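Local coordinates for protein glycogen synthase (Cyanobacterium sp. CLg1, PDB 6GNF) that belongs to the starch and bacterial glycogen synthase family of glycosyltransferases, with two Rossmann-like domains, and holds adenosine-5'-diphosphate in this model, at residues Gly330-Cys342 / Ser414-Tyr426. Residues are numbered along the deposited sequence; the frame is centred on the assembly and turned at random.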
loop_
_atom_site.group_PDB
_atom_site.type_symbol
_atom_site.label_atom_id
_atom_site.label_comp_id
_atom_site.label_asym_id
_atom_site.label_seq_id
_atom_site.Cartn_x
_atom_site.Cartn_y
_atom_site.Cartn_z
ATOM N N GLY A 330 30.397 -6.203 5.552
ATOM C CA GLY A 330 29.311 -5.581 6.304
ATOM C C GLY A 330 28.033 -6.399 6.388
ATOM O O GLY A 330 27.347 -6.387 7.411
ATOM N N LYS A 331 27.685 -7.077 5.299
ATOM C CA LYS A 331 26.466 -7.872 5.277
ATOM C C LYS A 331 26.589 -9.135 6.122
ATOM O O LYS A 331 25.602 -9.575 6.696
ATOM C CB LYS A 331 26.051 -8.226 3.848
ATOM C CG LYS A 331 24.552 -8.428 3.706
ATOM C CD LYS A 331 24.153 -8.794 2.287
ATOM C CE LYS A 331 22.651 -8.675 2.089
ATOM N NZ LYS A 331 21.889 -9.633 2.926
ATOM N N LYS A 332 27.781 -9.720 6.188
ATOM C CA LYS A 332 28.010 -10.856 7.081
ATOM C C LYS A 332 27.825 -10.451 8.534
ATOM O O LYS A 332 27.269 -11.210 9.328
ATOM C CB LYS A 332 29.403 -11.464 6.894
ATOM C CG LYS A 332 29.392 -12.673 5.989
ATOM C CD LYS A 332 30.781 -13.226 5.738
ATOM C CE LYS A 332 30.717 -14.316 4.682
ATOM N NZ LYS A 332 32.035 -14.584 4.053
ATOM N N LEU A 333 28.319 -9.269 8.887
ATOM C CA LEU A 333 28.179 -8.778 10.252
ATOM C C LEU A 333 26.700 -8.550 10.563
ATOM O O LEU A 333 26.218 -8.935 11.626
ATOM C CB LEU A 333 29.018 -7.511 10.464
ATOM C CG LEU A 333 29.178 -6.961 11.894
ATOM C CD1 LEU A 333 30.406 -6.064 11.989
ATOM C CD2 LEU A 333 27.958 -6.187 12.371
ATOM N N CYS A 334 25.973 -7.961 9.620
ATOM C CA CYS A 334 24.523 -7.800 9.756
ATOM C C CYS A 334 23.810 -9.148 9.918
ATOM O O CYS A 334 22.891 -9.266 10.718
ATOM C CB CYS A 334 23.954 -7.037 8.564
ATOM S SG CYS A 334 24.422 -5.291 8.555
ATOM N N LYS A 335 24.248 -10.157 9.171
ATOM C CA LYS A 335 23.673 -11.502 9.275
ATOM C C LYS A 335 23.844 -12.079 10.678
ATOM O O LYS A 335 22.882 -12.548 11.289
ATOM C CB LYS A 335 24.304 -12.449 8.248
ATOM C CG LYS A 335 23.626 -13.809 8.175
ATOM C CD LYS A 335 24.115 -14.616 6.989
ATOM C CE LYS A 335 23.459 -15.983 6.948
ATOM N NZ LYS A 335 23.806 -16.720 5.700
ATOM N N VAL A 336 25.081 -12.093 11.162
ATOM C CA VAL A 336 25.377 -12.553 12.520
ATOM C C VAL A 336 24.621 -11.751 13.588
ATOM O O VAL A 336 24.200 -12.310 14.601
ATOM C CB VAL A 336 26.905 -12.552 12.766
ATOM C CG1 VAL A 336 27.260 -12.582 14.244
ATOM C CG2 VAL A 336 27.574 -13.663 11.969
ATOM N N ALA A 337 24.448 -10.449 13.362
ATOM C CA ALA A 337 23.683 -9.597 14.276
ATOM C C ALA A 337 22.200 -9.984 14.315
ATOM O O ALA A 337 21.600 -10.052 15.392
ATOM C CB ALA A 337 23.831 -8.134 13.885
ATOM N N LEU A 338 21.621 -10.232 13.143
ATOM C CA LEU A 338 20.235 -10.690 13.041
ATOM C C LEU A 338 20.060 -12.028 13.743
ATOM O O LEU A 338 19.135 -12.211 14.534
ATOM C CB LEU A 338 19.829 -10.829 11.571
ATOM C CG LEU A 338 18.415 -11.320 11.250
ATOM C CD1 LEU A 338 17.361 -10.392 11.836
ATOM C CD2 LEU A 338 18.248 -11.442 9.744
ATOM N N GLN A 339 20.959 -12.959 13.452
ATOM C CA GLN A 339 20.922 -14.282 14.061
ATOM C C GLN A 339 20.902 -14.193 15.581
ATOM O O GLN A 339 20.065 -14.831 16.224
ATOM C CB GLN A 339 22.108 -15.127 13.585
ATOM C CG GLN A 339 21.954 -15.581 12.143
ATOM C CD GLN A 339 23.148 -16.351 11.618
ATOM O OE1 GLN A 339 24.280 -16.133 12.039
ATOM N NE2 GLN A 339 22.900 -17.251 10.673
ATOM N N LYS A 340 21.844 -13.441 16.146
ATOM C CA LYS A 340 21.898 -13.251 17.593
ATOM C C LYS A 340 20.650 -12.554 18.129
ATOM O O LYS A 340 20.114 -12.947 19.157
ATOM C CB LYS A 340 23.140 -12.458 18.004
ATOM C CG LYS A 340 23.094 -11.988 19.450
ATOM C CD LYS A 340 24.471 -11.785 20.042
ATOM C CE LYS A 340 24.375 -11.558 21.542
ATOM N NZ LYS A 340 23.572 -10.344 21.862
ATOM N N GLU A 341 20.200 -11.513 17.446
ATOM C CA GLU A 341 19.013 -10.778 17.886
ATOM C C GLU A 341 17.786 -11.692 17.996
ATOM O O GLU A 341 16.936 -11.489 18.857
ATOM C CB GLU A 341 18.717 -9.620 16.927
ATOM C CG GLU A 341 17.718 -8.597 17.450
ATOM C CD GLU A 341 18.290 -7.654 18.485
ATOM O OE1 GLU A 341 19.377 -7.912 19.041
ATOM O OE2 GLU A 341 17.630 -6.627 18.740
ATOM N N CYS A 342 17.703 -12.694 17.124
ATOM C CA CYS A 342 16.527 -13.557 17.039
ATOM C C CYS A 342 16.673 -14.860 17.820
ATOM O O CYS A 342 15.778 -15.696 17.805
ATOM C CB CYS A 342 16.232 -13.858 15.567
ATOM S SG CYS A 342 15.766 -12.384 14.618
ATOM N N SER A 414 10.473 -1.157 13.339
ATOM C CA SER A 414 11.320 -0.693 12.240
ATOM C C SER A 414 12.759 -1.169 12.382
ATOM O O SER A 414 13.379 -1.599 11.409
ATOM C CB SER A 414 11.274 0.820 12.120
ATOM O OG SER A 414 10.072 1.177 11.465
ATOM N N LYS A 415 13.290 -1.103 13.594
ATOM C CA LYS A 415 14.654 -1.549 13.849
ATOM C C LYS A 415 14.869 -2.997 13.392
ATOM O O LYS A 415 15.858 -3.299 12.723
ATOM C CB LYS A 415 14.986 -1.400 15.337
ATOM C CG LYS A 415 16.401 -1.799 15.722
ATOM C CD LYS A 415 16.743 -1.256 17.102
ATOM C CE LYS A 415 18.085 -1.760 17.606
ATOM N NZ LYS A 415 18.017 -3.176 18.068
ATOM N N LEU A 416 13.947 -3.887 13.756
ATOM C CA LEU A 416 14.072 -5.297 13.391
ATOM C C LEU A 416 13.837 -5.506 11.891
ATOM O O LEU A 416 14.448 -6.374 11.277
ATOM C CB LEU A 416 13.116 -6.161 14.213
ATOM C CG LEU A 416 13.320 -7.677 14.109
ATOM C CD1 LEU A 416 14.704 -8.086 14.591
ATOM C CD2 LEU A 416 12.251 -8.422 14.895
ATOM N N ALA A 417 12.952 -4.713 11.301
ATOM C CA ALA A 417 12.758 -4.748 9.855
ATOM C C ALA A 417 14.073 -4.450 9.134
ATOM O O ALA A 417 14.439 -5.142 8.179
ATOM C CB ALA A 417 11.679 -3.760 9.429
ATOM N N HIS A 418 14.797 -3.448 9.626
ATOM C CA HIS A 418 16.081 -3.072 9.052
ATOM C C HIS A 418 17.096 -4.199 9.228
ATOM O O HIS A 418 17.804 -4.567 8.284
ATOM C CB HIS A 418 16.582 -1.762 9.668
ATOM C CG HIS A 418 15.964 -0.543 9.057
ATOM N ND1 HIS A 418 16.478 0.065 7.934
ATOM C CD2 HIS A 418 14.858 0.164 9.392
ATOM C CE1 HIS A 418 15.722 1.097 7.606
ATOM N NE2 HIS A 418 14.732 1.179 8.476
ATOM N N PHE A 419 17.164 -4.756 10.431
ATOM C CA PHE A 419 18.032 -5.902 10.694
ATOM C C PHE A 419 17.757 -7.073 9.741
ATOM O O PHE A 419 18.688 -7.760 9.305
ATOM C CB PHE A 419 17.871 -6.394 12.135
ATOM C CG PHE A 419 18.792 -5.734 13.125
ATOM C CD1 PHE A 419 18.788 -4.358 13.295
ATOM C CD2 PHE A 419 19.633 -6.501 13.921
ATOM C CE1 PHE A 419 19.621 -3.757 14.220
ATOM C CE2 PHE A 419 20.473 -5.907 14.849
ATOM C CZ PHE A 419 20.465 -4.531 14.997
ATOM N N ILE A 420 16.482 -7.321 9.447
ATOM C CA ILE A 420 16.092 -8.454 8.593
ATOM C C ILE A 420 16.472 -8.194 7.137
ATOM O O ILE A 420 17.041 -9.063 6.472
ATOM C CB ILE A 420 14.582 -8.762 8.706
ATOM C CG1 ILE A 420 14.282 -9.404 10.063
ATOM C CG2 ILE A 420 14.125 -9.701 7.594
ATOM C CD1 ILE A 420 12.835 -9.277 10.483
ATOM N N THR A 421 16.161 -6.995 6.655
ATOM C CA THR A 421 16.455 -6.615 5.280
ATOM C C THR A 421 17.942 -6.698 4.961
ATOM O O THR A 421 18.304 -7.124 3.869
ATOM C CB THR A 421 15.967 -5.189 4.990
ATOM O OG1 THR A 421 14.595 -5.079 5.371
ATOM C CG2 THR A 421 16.109 -4.845 3.517
ATOM N N ALA A 422 18.780 -6.255 5.897
ATOM C CA ALA A 422 20.222 -6.264 5.711
ATOM C C ALA A 422 20.817 -7.637 5.992
ATOM O O ALA A 422 21.661 -8.125 5.235
ATOM C CB ALA A 422 20.869 -5.221 6.607
ATOM N N GLY A 423 20.343 -8.287 7.051
ATOM C CA GLY A 423 20.954 -9.526 7.531
ATOM C C GLY A 423 20.566 -10.769 6.758
ATOM O O GLY A 423 21.365 -11.694 6.624
ATOM N N ALA A 424 19.332 -10.803 6.270
ATOM C CA ALA A 424 18.822 -11.968 5.559
ATOM C C ALA A 424 19.500 -12.131 4.206
ATOM O O ALA A 424 19.904 -11.149 3.579
ATOM C CB ALA A 424 17.314 -11.863 5.371
ATOM N N ASP A 425 19.591 -13.375 3.750
ATOM C CA ASP A 425 20.068 -13.670 2.403
ATOM C C ASP A 425 18.935 -13.542 1.408
ATOM O O ASP A 425 19.144 -13.145 0.263
ATOM C CB ASP A 425 20.624 -15.079 2.354
ATOM C CG ASP A 425 21.802 -15.248 3.260
ATOM O OD1 ASP A 425 22.698 -14.387 3.185
ATOM O OD2 ASP A 425 21.831 -16.229 4.039
ATOM N N TYR A 426 17.731 -13.898 1.855
ATOM C CA TYR A 426 16.564 -13.927 0.993
ATOM C C TYR A 426 15.383 -13.175 1.609
ATOM O O TYR A 426 15.161 -13.232 2.815
ATOM C CB TYR A 426 16.181 -15.379 0.709
ATOM C CG TYR A 426 17.267 -16.155 -0.006
ATOM C CD1 TYR A 426 17.532 -15.930 -1.350
ATOM C CD2 TYR A 426 18.037 -17.101 0.664
ATOM C CE1 TYR A 426 18.527 -16.629 -2.014
ATOM C CE2 TYR A 426 19.039 -17.807 0.012
ATOM C CZ TYR A 426 19.282 -17.573 -1.329
ATOM O OH TYR A 426 20.277 -18.285 -1.983
HETATM O O HOH W 1 21.067 -7.181 10.681
#
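Ala337 and Glu341 meet the ring of Phe419 obliquely with their CB atoms, Ala337 CB lying 4.1 Å from Phe419 CE2. A second flat group is the Asp425 carboxylate: Lys335 NZ meets Asp425 OD2 at the syn lone pair of that oxygen, at 2.6 Å, in a salt bridge. The contact joins helix 327-341 to helix 414-423 and the turn after it, in the Rossmann-like C-terminal half of a GT-B glycosyltransferase; the axes of the two helical segments approach to 8.2 Å, with 130° between their N-to-C directions. Helix 414-423 packs on strands 352-356 and 381-385 of the parallel sheet, and its Ala417 touches the bound ADP.

Gly423 lets the backbones meet: its CA comes 3.8 Å from Lys335 CA, with Cys334 O and Leu338 CB occupying the place where a CB would stand. Leu338 CG is turned anti to the backbone N (chi1 179°), which turns the side chain toward helix 414-423 and Leu352 of strand 352-356. Its CD1 lies 3.7 Å from Ile420 CG1, while CD2 packs against the backbone at Ala424. One water donates to both Cys334 O and Phe419 O, bridging the two helices.

At the C-terminal end of helix 414-423, Lys331 and Lys335 make the polar contacts. The extended chain of Lys335 runs past Gly423 O to Asp425, and its ammonium also binds the carbonyls of Pro348 and Ile350; Asp425 OD2 in turn accepts from Leu352 N. Lys331, bent at its last torsion, hydrogen-bonds through NZ to Ala422 O at 2.8 Å, the nitrogen standing 38° out of the carbonyl plane.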